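Side-chain contacts in 6-aminohexanoate-dimer hydrolase (Bacillus anthracis, PDB 4GB7), which probably hydrolyses the amide bond of the 6-aminohexanoate dimer, as a putative serine hydrolase of the beta-lactamase family: residues E134-A139 / V390-N395; K143-A148 / A311-L316; R276-I281 / E285-V290; L318-Y323 / S332-I337. All coordinates share one frame; numbering follows the deposited sequence. Where two conformers were deposited one is given.

Interaction 1. Residues E134-A139 / V390-N395; sequences EPHGMA and VHFSSN
Met-138 and Phe-392 bring the two backbones nearest, with CA atoms 7.0 Å apart, and the gap, which no hydrogen bond crosses, is bridged mainly by side chains. His-136, its CG anti to the backbone N (chi1 -165°), reaches over to strand 387-393. There the CB of Phe-392 sits above the middle of the imidazole, 3.7 Å from the centroid of the His-136 ring, as a CH-pi contact. The ring planes differ by 27° and are shifted along each other with little overlap, and the CB of His-136 comes 3.4 Å from CD2 of Phe-392. Ser-393 O lies in the imidazole plane, at the edge, 3.0 Å from CE1 of His-136. Histidine suits this buried place because both nitrogens are used: ND1 donates a nearly straight bond to Gly-137 O (2.6 Å), and NE2 bonds Asp-111, whose carboxylate would probably favour a protonated ring. Together these bonds fix the ring's rotation. On the far end of Phe-392, the selenium of selenomethionine Met-138 approaches CZ obliquely at 3.7 Å, a Met-aromatic contact. The arrangement joins the five-stranded sheet of the beta-lactamase fold to a short strand just ahead of Ser-140, the serine of a probable SxxK motif.

Interaction 2. Residues K143-A148 / A311-L316; sequences KVFTGA and ARFGQL. With NO3 (nitrate ion), chain C.
Phe-145 and Phe-313 stack between two helices of the beta-lactamase fold: helix 143-155, at whose start lies a probable SxxK motif, and helix 307-318. The aromatic contact dominates. The rings reach out from their two helices and meet face to face, with centroids 4.3 Å apart and planes inclined at 28°. CE1 of Phe-145 lies over the centre of the Phe-313 ring, whereas CZ of Phe-313 falls toward the rim of the Phe-145 ring. A chi1 of 178° extends the Phe-313 ring from its helix, with CG beside the carbonyl carbon. Long flat side chains suit the site, since even at the nearest pair of residues, Phe-145 and Phe-313, the CA atoms are 9.7 Å apart. The aliphatic contact is smaller: CG2 of Val-144 meets CE2 of Phe-313 obliquely at 3.7 Å, a branched side chain packed beside the stack. Ile-277 of helix 269-278 touches both phenyl rings. Polar groups keep to other faces of the helices. Lys-143 NZ bonds Ser-140 OG, Asn-251 OD1 and Ser-300 O, while Arg-312 forms salt bridges with Glu-284 and Asp-309. Gln-315, bonded to Asn-319 as well, holds a nitrate ion probably acquired from the crystallisation liquor: its NE2 donates to nitrate O1 at 3.0 Å.

Interaction 3. Residues R276-I281 / E285-V290; sequences RIWSQI and ENAYYV
Trp-278 turns the face of its indole to Ala-287 and the N-H at its edge to Glu-285, fastening the end of helix 269-278 to strand 287-290 of the small antiparallel sheet in the beta-lactamase fold. The methyl group CB of Ala-287 lies over the six-membered ring, 3.8 Å from its centroid and 24° off the normal, in a CH-pi contact. It is displaced toward the rim, so that CZ2 and CE2 of Trp-278 are the nearest ring atoms, both 3.6 Å from the Ala-287 CB. A residue as small as alanine lets the strand run close beside the broad indole. Val-69 and Ala-305, from the strands flanking 287-290, also touch Trp-278. Next to the alanine, Asn-286 bonds Asn-71 N through OD1. The edge contact is polar, and it satisfies the N-H of a buried tryptophan while fixing the rotation of the indole, whose chi1 of -140° lies well away from a staggered value. A backbone carbonyl serves as the acceptor, so the bond does not depend on the glutamate side chain. NE1 of Trp-278 donates to Glu-285 O at 2.8 Å, somewhat bent at 149°, with the acceptor exactly in the ring plane.

Interaction 4. Residues L318-Y323 / S332-I337; sequences LNNGEY and SITEDI
Asn-320 and Thr-334 meet at a single tight point, where the Thr-334 hydroxyl OG1 donates to Asn-320 OD1 over a short 2.5 Å. The two side chains run nearly perpendicular to each other. The donor approaches the amide oxygen at a C=O...O angle of 122°, tilted 20° from the carbonyl plane. In Thr-334 a chi1 of 60° tucks OG1 in against the backbone and presents the hydroxyl to the neighbouring turn, while its CG2 remains 4.1 Å from OD1 of Asn-320. Lys-338 NZ bonds this amide oxygen too, so two donors grip it. The turn itself explains the choice of asparagine: Asn-320, with positive phi, is the C-prime residue of a Schellman motif ending helix 307-318, in which Gly-321 N reaches Leu-316 O and Asn-320 N reaches Leu-317 O. A type I' turn from Asn-319 to Glu-322 overlaps it, and Gly-321 readily accepts the second positive phi. Packing thickens on the inner side, where Thr-334 and Ile-333 rest on Leu-317 and Ile-333 also touches Ala-148. Toward solvent the contact is loose: Asn-320 is only partly buried, and Glu-322, beyond the turn, is exposed.

Interaction 2 has its centre about 11 Å from that of interaction 3 and 10 Å from that of interaction 4. CE1 of Phe-145 packs on CZ3 of Trp-278 at 3.7 Å, so Phe-145 is held against the indole of interaction 3 as well. CA of Ala-148 meets CD1 of Ile-333 of interaction 4 at 3.9 Å. Interactions 3 and 4, though about 19 Å apart between centres, touch where Gln-280 O packs on Tyr-323 CD2 at 3.4 Å. Interaction 1 touches 311-316 through CG2 of Val-390, 3.4 Å from Ala-311 N, and interaction 3 where CB of Pro-135 meets CE2 of Tyr-288 at 3.7 Å. Met-138 lies near the probable SxxK site without touching it; Lys-143 belongs to it.

Interaction 1. Residues E134-A139 / V390-N395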
loop_
_atom_site.group_PDB
_atom_site.type_symbol
_atom_site.label_atom_id
_atom_site.label_comp_id
_atom_site.label_asym_id
_atom_site.label_seq_id
_atom_site.Cartn_x
_atom_site.Cartn_y
_atom_site.Cartn_z
ATOM N N GLU A 134 15.886 -4.551 6.250
ATOM C CA GLU A 134 16.021 -3.570 5.148
ATOM C C GLU A 134 14.661 -3.274 4.564
ATOM O O GLU A 134 13.884 -4.163 4.320
ATOM C CB GLU A 134 16.949 -4.050 4.054
ATOM C CG GLU A 134 18.412 -4.116 4.475
ATOM C CD GLU A 134 19.066 -2.751 4.723
ATOM O OE1 GLU A 134 18.699 -1.719 4.127
ATOM O OE2 GLU A 134 19.962 -2.677 5.563
ATOM N N PRO A 135 14.338 -1.999 4.374
ATOM C CA PRO A 135 13.014 -1.747 3.819
ATOM C C PRO A 135 12.765 -2.386 2.439
ATOM O O PRO A 135 13.652 -2.403 1.571
ATOM C CB PRO A 135 12.970 -0.217 3.773
ATOM C CG PRO A 135 13.881 0.208 4.893
ATOM C CD PRO A 135 15.006 -0.765 4.834
ATOM N N HIS A 136 11.532 -2.795 2.196
ATOM C CA HIS A 136 11.091 -3.419 0.948
ATOM C C HIS A 136 10.131 -2.518 0.250
ATOM O O HIS A 136 9.389 -1.782 0.894
ATOM C CB HIS A 136 10.331 -4.690 1.344
ATOM C CG HIS A 136 10.110 -5.662 0.206
ATOM N ND1 HIS A 136 9.186 -5.477 -0.754
ATOM C CD2 HIS A 136 10.747 -6.873 -0.073
ATOM C CE1 HIS A 136 9.222 -6.531 -1.608
ATOM N NE2 HIS A 136 10.199 -7.373 -1.206
ATOM N N GLY A 137 10.111 -2.544 -1.075
ATOM C CA GLY A 137 9.039 -1.868 -1.828
ATOM C C GLY A 137 7.673 -2.423 -1.470
ATOM O O GLY A 137 7.527 -3.572 -1.179
HETATM N N MSE A 138 6.672 -1.566 -1.416
HETATM C CA MSE A 138 5.329 -2.008 -1.061
HETATM C C MSE A 138 4.230 -1.548 -2.044
HETATM O O MSE A 138 3.057 -1.799 -1.799
HETATM C CB MSE A 138 4.988 -1.490 0.346
HETATM C CG MSE A 138 5.969 -1.892 1.381
HETATM SE SE MSE A 138 5.352 -1.598 3.174
HETATM C CE MSE A 138 4.874 0.212 3.157
ATOM N N ALA A 139 4.616 -0.892 -3.135
ATOM C CA ALA A 139 3.685 -0.471 -4.160
ATOM C C ALA A 139 2.520 0.252 -3.473
ATOM O O ALA A 139 2.768 1.121 -2.664
ATOM C CB ALA A 139 3.230 -1.647 -5.022
ATOM N N VAL A 390 1.372 -9.591 6.930
ATOM C CA VAL A 390 2.194 -8.774 6.029
ATOM C C VAL A 390 2.834 -9.682 5.033
ATOM O O VAL A 390 3.490 -10.648 5.406
ATOM C CB VAL A 390 3.264 -7.951 6.766
ATOM C CG1 VAL A 390 4.108 -7.149 5.772
ATOM C CG2 VAL A 390 2.595 -6.968 7.749
ATOM N N HIS A 391 2.676 -9.353 3.756
ATOM C CA HIS A 391 3.180 -10.216 2.681
ATOM C C HIS A 391 3.881 -9.333 1.700
ATOM O O HIS A 391 3.216 -8.440 1.098
ATOM C CB HIS A 391 1.986 -10.954 2.040
ATOM C CG HIS A 391 2.351 -12.171 1.245
ATOM N ND1 HIS A 391 1.489 -13.179 1.084
ATOM C CD2 HIS A 391 3.468 -12.489 0.545
ATOM C CE1 HIS A 391 2.069 -14.155 0.352
ATOM N NE2 HIS A 391 3.285 -13.732 0.012
ATOM N N PHE A 392 5.199 -9.505 1.561
ATOM C CA PHE A 392 6.006 -8.761 0.616
ATOM C C PHE A 392 6.559 -9.700 -0.404
ATOM O O PHE A 392 6.994 -10.804 -0.026
ATOM C CB PHE A 392 7.231 -8.081 1.244
ATOM C CG PHE A 392 6.966 -7.005 2.223
ATOM C CD1 PHE A 392 5.739 -6.345 2.311
ATOM C CD2 PHE A 392 8.052 -6.561 3.006
ATOM C CE1 PHE A 392 5.592 -5.318 3.254
ATOM C CE2 PHE A 392 7.898 -5.533 3.918
ATOM C CZ PHE A 392 6.669 -4.901 4.018
ATOM N N SER A 393 6.590 -9.256 -1.664
ATOM C CA SER A 393 7.047 -10.110 -2.753
ATOM C C SER A 393 7.770 -9.269 -3.780
ATOM O O SER A 393 7.731 -8.035 -3.779
ATOM C CB SER A 393 5.897 -10.909 -3.408
ATOM O OG SER A 393 5.062 -11.557 -2.468
ATOM N N SER A 394 8.424 -9.964 -4.691
ATOM C CA SER A 394 8.945 -9.326 -5.882
ATOM C C SER A 394 8.651 -10.199 -7.102
ATOM O O SER A 394 9.569 -10.715 -7.783
ATOM C CB SER A 394 10.412 -8.997 -5.663
ATOM O OG SER A 394 11.139 -10.090 -5.153
ATOM N N ASN A 395 7.345 -10.336 -7.357
ATOM C CA ASN A 395 6.798 -11.228 -8.377
ATOM C C ASN A 395 6.363 -10.403 -9.555
ATOM O O ASN A 395 5.271 -9.819 -9.530
ATOM C CB ASN A 395 5.660 -12.029 -7.761
ATOM C CG ASN A 395 5.224 -13.208 -8.575
ATOM O OD1 ASN A 395 5.954 -13.717 -9.414
ATOM N ND2 ASN A 395 4.014 -13.721 -8.246
#

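Interaction 2. Residues K143-A148 / A311-L316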
loop_
_atom_site.group_PDB
_atom_site.type_symbol
_atom_site.label_atom_id
_atom_site.label_comp_id
_atom_site.label_asym_id
_atom_site.label_seq_id
_atom_site.Cartn_x
_atom_site.Cartn_y
_atom_site.Cartn_z
ATOM N N LYS A 143 -0.806 3.654 0.233
ATOM C CA LYS A 143 -1.984 4.547 0.179
ATOM C C LYS A 143 -2.688 4.739 1.526
ATOM O O LYS A 143 -3.258 5.809 1.814
ATOM C CB LYS A 143 -2.977 4.005 -0.851
ATOM C CG LYS A 143 -2.462 4.080 -2.269
ATOM C CD LYS A 143 -3.474 3.641 -3.299
ATOM C CE LYS A 143 -3.061 4.007 -4.734
ATOM N NZ LYS A 143 -1.905 3.242 -5.302
ATOM N N VAL A 144 -2.650 3.703 2.349
ATOM C CA VAL A 144 -3.347 3.716 3.638
ATOM C C VAL A 144 -2.738 4.741 4.613
ATOM O O VAL A 144 -3.418 5.222 5.474
ATOM C CB VAL A 144 -3.496 2.320 4.260
ATOM C CG1 VAL A 144 -4.341 1.439 3.325
ATOM C CG2 VAL A 144 -2.148 1.677 4.632
ATOM N N PHE A 145 -1.478 5.080 4.424
ATOM C CA PHE A 145 -0.799 6.107 5.239
ATOM C C PHE A 145 -1.301 7.472 4.900
ATOM O O PHE A 145 -1.564 8.251 5.816
ATOM C CB PHE A 145 0.713 5.962 5.089
ATOM C CG PHE A 145 1.225 4.690 5.723
ATOM C CD1 PHE A 145 1.535 4.655 7.047
ATOM C CD2 PHE A 145 1.345 3.552 4.980
ATOM C CE1 PHE A 145 1.936 3.483 7.650
ATOM C CE2 PHE A 145 1.756 2.386 5.544
ATOM C CZ PHE A 145 2.056 2.345 6.880
ATOM N N THR A 146 -1.404 7.785 3.602
ATOM C CA THR A 146 -2.052 9.019 3.176
ATOM C C THR A 146 -3.484 9.085 3.661
ATOM O O THR A 146 -3.917 10.121 4.214
ATOM C CB THR A 146 -1.951 9.202 1.653
ATOM O OG1 THR A 146 -0.583 9.477 1.331
ATOM C CG2 THR A 146 -2.831 10.354 1.131
ATOM N N GLY A 147 -4.227 8.015 3.511
ATOM C CA GLY A 147 -5.624 7.962 3.989
ATOM C C GLY A 147 -5.751 8.237 5.493
ATOM O O GLY A 147 -6.604 9.000 5.944
ATOM N N ALA A 148 -4.885 7.614 6.271
ATOM C CA ALA A 148 -4.901 7.764 7.727
ATOM C C ALA A 148 -4.664 9.200 8.148
ATOM O O ALA A 148 -5.340 9.680 9.070
ATOM C CB ALA A 148 -3.857 6.861 8.351
ATOM N N ALA A 311 3.715 -4.863 10.170
ATOM C CA ALA A 311 2.872 -5.616 11.080
ATOM C C ALA A 311 2.463 -4.812 12.316
ATOM O O ALA A 311 1.347 -4.933 12.811
ATOM C CB ALA A 311 3.571 -6.887 11.480
ATOM N N ARG A 312 3.384 -3.993 12.825
ATOM C CA ARG A 312 3.073 -3.113 13.930
ATOM C C ARG A 312 1.966 -2.157 13.534
ATOM O O ARG A 312 1.018 -1.941 14.301
ATOM C CB ARG A 312 4.296 -2.306 14.360
ATOM C CG ARG A 312 5.430 -3.141 14.947
ATOM C CD ARG A 312 6.660 -2.302 15.338
ATOM N NE ARG A 312 7.543 -3.089 16.181
ATOM C CZ ARG A 312 8.428 -3.971 15.707
ATOM N NH1 ARG A 312 8.625 -4.122 14.397
ATOM N NH2 ARG A 312 9.114 -4.715 16.560
ATOM N N PHE A 313 2.044 -1.611 12.333
ATOM C CA PHE A 313 0.982 -0.704 11.853
ATOM C C PHE A 313 -0.370 -1.468 11.697
ATOM O O PHE A 313 -1.416 -1.006 12.042
ATOM C CB PHE A 313 1.370 -0.111 10.517
ATOM C CG PHE A 313 0.319 0.788 9.930
ATOM C CD1 PHE A 313 0.080 2.010 10.507
ATOM C CD2 PHE A 313 -0.424 0.430 8.801
ATOM C CE1 PHE A 313 -0.859 2.857 9.969
ATOM C CE2 PHE A 313 -1.375 1.289 8.261
ATOM C CZ PHE A 313 -1.586 2.491 8.842
ATOM N N GLY A 314 -0.289 -2.701 11.207
ATOM C CA GLY A 314 -1.451 -3.562 11.132
ATOM C C GLY A 314 -2.128 -3.772 12.475
ATOM O O GLY A 314 -3.361 -3.715 12.594
ATOM N N GLN A 315 -1.299 -4.048 13.481
ATOM C CA GLN A 315 -1.777 -4.274 14.850
ATOM C C GLN A 315 -2.426 -2.973 15.355
ATOM O O GLN A 315 -3.443 -3.042 16.025
ATOM C CB GLN A 315 -0.655 -4.697 15.776
ATOM C CG GLN A 315 -1.110 -4.983 17.187
ATOM C CD GLN A 315 -2.011 -6.173 17.262
ATOM O OE1 GLN A 315 -1.841 -7.148 16.505
ATOM N NE2 GLN A 315 -2.909 -6.162 18.229
ATOM N N LEU A 316 -1.861 -1.822 15.010
ATOM C CA LEU A 316 -2.450 -0.548 15.402
ATOM C C LEU A 316 -3.874 -0.438 14.884
ATOM O O LEU A 316 -4.779 -0.018 15.623
ATOM C CB LEU A 316 -1.628 0.614 14.867
ATOM C CG LEU A 316 -2.129 2.017 15.198
ATOM C CD1 LEU A 316 -2.099 2.254 16.696
ATOM C CD2 LEU A 316 -1.326 3.059 14.432
HETATM N N NO3 C . -5.566 -7.925 19.459
HETATM O O1 NO3 C . -4.545 -8.517 19.213
HETATM O O2 NO3 C . -5.592 -6.537 19.326
HETATM O O3 NO3 C . -6.697 -8.630 19.902
#

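Interaction 3. Residues R276-I281 / E285-V290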
loop_
_atom_site.group_PDB
_atom_site.type_symbol
_atom_site.label_atom_id
_atom_site.label_comp_id
_atom_site.label_asym_id
_atom_site.label_seq_id
_atom_site.Cartn_x
_atom_site.Cartn_y
_atom_site.Cartn_z
ATOM N N ARG A 276 3.554 11.407 12.901
ATOM C CA ARG A 276 2.238 10.930 13.295
ATOM C C ARG A 276 2.165 9.436 13.571
ATOM O O ARG A 276 1.290 8.983 14.330
ATOM C CB ARG A 276 1.232 11.320 12.231
ATOM C CG ARG A 276 0.989 12.811 12.133
ATOM C CD ARG A 276 0.292 13.186 10.841
ATOM N NE ARG A 276 -0.026 14.616 10.808
ATOM C CZ ARG A 276 -1.104 15.168 11.376
ATOM N NH1 ARG A 276 -2.043 14.422 11.986
ATOM N NH2 ARG A 276 -1.275 16.489 11.300
ATOM N N ILE A 277 3.009 8.648 12.918
ATOM C CA ILE A 277 2.862 7.206 12.950
ATOM C C ILE A 277 4.198 6.515 13.235
ATOM O O ILE A 277 4.293 5.739 14.198
ATOM C CB ILE A 277 2.254 6.619 11.636
ATOM C CG1 ILE A 277 0.877 7.220 11.385
ATOM C CG2 ILE A 277 2.350 5.078 11.629
ATOM C CD1 ILE A 277 0.298 6.917 10.008
ATOM N N TRP A 278 5.196 6.777 12.410
ATOM C CA TRP A 278 6.421 5.919 12.376
ATOM C C TRP A 278 7.268 6.045 13.639
ATOM O O TRP A 278 8.068 5.182 13.948
ATOM C CB TRP A 278 7.302 6.175 11.114
ATOM C CG TRP A 278 7.847 4.880 10.593
ATOM C CD1 TRP A 278 9.059 4.285 10.873
ATOM C CD2 TRP A 278 7.129 3.956 9.746
ATOM N NE1 TRP A 278 9.153 3.065 10.248
ATOM C CE2 TRP A 278 7.990 2.793 9.578
ATOM C CE3 TRP A 278 5.880 3.969 9.133
ATOM C CZ2 TRP A 278 7.607 1.718 8.785
ATOM C CZ3 TRP A 278 5.497 2.874 8.363
ATOM C CH2 TRP A 278 6.343 1.797 8.169
ATOM N N SER A 279 7.148 7.171 14.320
ATOM C CA SER A 279 7.882 7.441 15.539
ATOM C C SER A 279 7.061 7.068 16.782
ATOM O O SER A 279 7.580 7.188 17.875
ATOM C CB SER A 279 8.254 8.912 15.631
ATOM O OG SER A 279 7.125 9.734 15.768
ATOM N N GLN A 280 5.800 6.637 16.603
ATOM C CA GLN A 280 4.831 6.521 17.692
ATOM C C GLN A 280 4.443 5.124 18.082
ATOM O O GLN A 280 3.779 4.966 19.095
ATOM C CB GLN A 280 3.540 7.248 17.300
ATOM C CG GLN A 280 3.780 8.706 16.909
ATOM C CD GLN A 280 4.040 9.513 18.114
ATOM O OE1 GLN A 280 3.189 9.575 19.003
ATOM N NE2 GLN A 280 5.215 10.146 18.175
ATOM N N ILE A 281 4.845 4.090 17.326
ATOM C CA ILE A 281 4.345 2.731 17.633
ATOM C C ILE A 281 5.438 1.663 17.723
ATOM O O ILE A 281 5.209 0.488 17.390
ATOM C CB ILE A 281 3.170 2.283 16.709
ATOM C CG1 ILE A 281 3.624 2.143 15.226
ATOM C CG2 ILE A 281 2.009 3.312 16.778
ATOM C CD1 ILE A 281 2.550 1.541 14.328
ATOM N N GLU A 285 12.808 0.147 12.545
ATOM C CA GLU A 285 13.646 0.768 11.532
ATOM C C GLU A 285 12.943 1.949 10.910
ATOM O O GLU A 285 11.702 2.087 10.987
ATOM C CB GLU A 285 14.013 -0.227 10.402
ATOM C CG GLU A 285 14.637 -1.549 10.877
ATOM C CD GLU A 285 16.017 -1.464 11.490
ATOM O OE1 GLU A 285 16.665 -0.438 11.271
ATOM O OE2 GLU A 285 16.451 -2.476 12.161
ATOM N N ASN A 286 13.761 2.795 10.297
ATOM C CA ASN A 286 13.246 3.832 9.428
ATOM C C ASN A 286 12.488 3.210 8.250
ATOM O O ASN A 286 12.757 2.068 7.812
ATOM C CB ASN A 286 14.377 4.721 8.877
ATOM C CG ASN A 286 15.066 5.558 9.942
ATOM O OD1 ASN A 286 14.529 5.815 11.011
ATOM N ND2 ASN A 286 16.291 5.947 9.653
ATOM N N ALA A 287 11.573 3.981 7.708
ATOM C CA ALA A 287 11.034 3.708 6.396
ATOM C C ALA A 287 11.551 4.828 5.474
ATOM O O ALA A 287 12.355 5.687 5.892
ATOM C CB ALA A 287 9.506 3.608 6.412
ATOM N N TYR A 288 11.173 4.777 4.224
ATOM C CA TYR A 288 11.471 5.859 3.292
ATOM C C TYR A 288 10.507 5.856 2.123
ATOM O O TYR A 288 9.947 4.792 1.762
ATOM C CB TYR A 288 12.914 5.808 2.806
ATOM C CG TYR A 288 13.336 4.594 2.015
ATOM C CD1 TYR A 288 13.035 4.453 0.630
ATOM C CD2 TYR A 288 14.103 3.608 2.627
ATOM C CE1 TYR A 288 13.495 3.320 -0.074
ATOM C CE2 TYR A 288 14.558 2.514 1.924
ATOM C CZ TYR A 288 14.261 2.393 0.562
ATOM O OH TYR A 288 14.716 1.322 -0.190
ATOM N N TYR A 289 10.279 7.047 1.564
ATOM C CA TYR A 289 9.528 7.199 0.338
ATOM C C TYR A 289 10.435 7.483 -0.846
ATOM O O TYR A 289 11.290 8.372 -0.778
ATOM C CB TYR A 289 8.599 8.416 0.383
ATOM C CG TYR A 289 7.261 8.212 1.034
ATOM C CD1 TYR A 289 6.182 7.648 0.325
ATOM C CD2 TYR A 289 7.049 8.605 2.358
ATOM C CE1 TYR A 289 4.945 7.473 0.926
ATOM C CE2 TYR A 289 5.807 8.444 2.942
ATOM C CZ TYR A 289 4.758 7.910 2.240
ATOM O OH TYR A 289 3.551 7.771 2.921
ATOM N N VAL A 290 10.212 6.748 -1.934
ATOM C CA VAL A 290 10.737 7.151 -3.228
ATOM C C VAL A 290 10.081 8.478 -3.596
ATOM O O VAL A 290 8.882 8.681 -3.373
ATOM C CB VAL A 290 10.493 6.075 -4.278
ATOM C CG1 VAL A 290 10.750 6.590 -5.684
ATOM C CG2 VAL A 290 11.333 4.829 -3.907
#

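Interaction 4. Residues L318-Y323 / S332-I337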
loop_
_atom_site.group_PDB
_atom_site.type_symbol
_atom_site.label_atom_id
_atom_site.label_comp_id
_atom_site.label_asym_id
_atom_site.label_seq_id
_atom_site.Cartn_x
_atom_site.Cartn_y
_atom_site.Cartn_z
ATOM N N LEU A 318 -5.761 -3.033 13.846
ATOM C CA LEU A 318 -6.523 -4.054 14.521
ATOM C C LEU A 318 -7.065 -3.537 15.859
ATOM O O LEU A 318 -8.201 -3.837 16.237
ATOM C CB LEU A 318 -5.686 -5.323 14.654
ATOM C CG LEU A 318 -6.391 -6.521 15.209
ATOM C CD1 LEU A 318 -7.577 -6.975 14.302
ATOM C CD2 LEU A 318 -5.355 -7.641 15.422
ATOM N N ASN A 319 -6.292 -2.671 16.503
ATOM C CA ASN A 319 -6.658 -2.059 17.775
ATOM C C ASN A 319 -7.269 -0.705 17.601
ATOM O O ASN A 319 -7.258 0.106 18.534
ATOM C CB ASN A 319 -5.429 -1.975 18.674
ATOM C CG ASN A 319 -4.872 -3.341 19.047
ATOM O OD1 ASN A 319 -3.672 -3.475 19.226
ATOM N ND2 ASN A 319 -5.731 -4.351 19.175
ATOM N N ASN A 320 -7.847 -0.462 16.425
ATOM C CA ASN A 320 -8.636 0.755 16.214
ATOM C C ASN A 320 -7.881 2.057 16.493
ATOM O O ASN A 320 -8.462 3.073 16.947
ATOM C CB ASN A 320 -9.949 0.670 16.992
ATOM C CG ASN A 320 -10.698 -0.619 16.701
ATOM O OD1 ASN A 320 -10.893 -0.982 15.524
ATOM N ND2 ASN A 320 -11.079 -1.343 17.754
ATOM N N GLY A 321 -6.589 2.045 16.165
ATOM C CA GLY A 321 -5.733 3.220 16.235
ATOM C C GLY A 321 -5.144 3.526 17.600
ATOM O O GLY A 321 -4.523 4.566 17.766
ATOM N N GLU A 322 -5.343 2.625 18.575
ATOM C CA GLU A 322 -4.840 2.775 19.913
ATOM C C GLU A 322 -3.510 2.039 20.094
ATOM O O GLU A 322 -3.379 0.877 19.687
ATOM C CB GLU A 322 -5.879 2.230 20.893
ATOM C CG GLU A 322 -5.588 2.639 22.321
ATOM C CD GLU A 322 -6.653 2.224 23.298
ATOM O OE1 GLU A 322 -7.826 2.061 22.906
ATOM O OE2 GLU A 322 -6.314 2.072 24.478
ATOM N N TYR A 323 -2.553 2.719 20.736
ATOM C CA TYR A 323 -1.212 2.148 21.113
ATOM C C TYR A 323 -0.878 2.570 22.531
ATOM O O TYR A 323 -0.844 3.773 22.820
ATOM C CB TYR A 323 -0.133 2.631 20.157
ATOM C CG TYR A 323 1.232 2.034 20.391
ATOM C CD1 TYR A 323 1.527 0.780 19.916
ATOM C CD2 TYR A 323 2.197 2.696 21.128
ATOM C CE1 TYR A 323 2.763 0.207 20.152
ATOM C CE2 TYR A 323 3.429 2.150 21.345
ATOM C CZ TYR A 323 3.715 0.913 20.840
ATOM O OH TYR A 323 4.923 0.335 21.111
ATOM N N SER A 332 -12.214 6.002 14.010
ATOM C CA SER A 332 -13.142 5.949 12.872
ATOM C C SER A 332 -12.613 5.170 11.657
ATOM O O SER A 332 -13.418 4.670 10.869
ATOM C CB SER A 332 -13.522 7.359 12.415
ATOM O OG SER A 332 -12.421 8.012 11.797
ATOM N N ILE A 333 -11.277 5.080 11.492
ATOM C CA ILE A 333 -10.713 4.479 10.297
ATOM C C ILE A 333 -11.217 3.074 10.201
ATOM O O ILE A 333 -11.836 2.676 9.216
ATOM C CB ILE A 333 -9.156 4.500 10.232
ATOM C CG1 ILE A 333 -8.651 5.934 10.157
ATOM C CG2 ILE A 333 -8.644 3.736 8.988
ATOM C CD1 ILE A 333 -7.182 6.145 10.437
ATOM N N THR A 334 -10.982 2.313 11.247
ATOM C CA THR A 334 -11.391 0.914 11.222
ATOM C C THR A 334 -12.914 0.760 11.409
ATOM O O THR A 334 -13.523 -0.116 10.777
ATOM C CB THR A 334 -10.627 0.111 12.296
ATOM O OG1 THR A 334 -10.913 0.663 13.582
ATOM C CG2 THR A 334 -9.155 0.219 12.047
ATOM N N GLU A 335 -13.536 1.623 12.227
ATOM C CA GLU A 335 -14.963 1.555 12.474
ATOM C C GLU A 335 -15.707 1.695 11.143
ATOM O O GLU A 335 -16.610 0.928 10.822
ATOM C CB GLU A 335 -15.436 2.688 13.420
ATOM C CG GLU A 335 -16.900 2.535 13.825
ATOM C CD GLU A 335 -17.417 3.591 14.797
ATOM O OE1 GLU A 335 -16.930 4.738 14.777
ATOM O OE2 GLU A 335 -18.351 3.265 15.558
ATOM N N ASP A 336 -15.333 2.712 10.385
ATOM C CA ASP A 336 -16.025 3.010 9.133
ATOM C C ASP A 336 -15.831 1.895 8.102
ATOM O O ASP A 336 -16.763 1.535 7.376
ATOM C CB ASP A 336 -15.576 4.342 8.548
ATOM C CG ASP A 336 -16.069 5.532 9.359
ATOM O OD1 ASP A 336 -16.816 5.331 10.339
ATOM O OD2 ASP A 336 -15.683 6.685 9.020
ATOM N N ILE A 337 -14.634 1.330 8.062
ATOM C CA ILE A 337 -14.371 0.233 7.183
ATOM C C ILE A 337 -15.221 -0.967 7.524
ATOM O O ILE A 337 -15.840 -1.580 6.636
ATOM C CB ILE A 337 -12.894 -0.138 7.178
ATOM C CG1 ILE A 337 -12.091 0.965 6.466
ATOM C CG2 ILE A 337 -12.702 -1.486 6.532
ATOM C CD1 ILE A 337 -10.596 0.960 6.785
#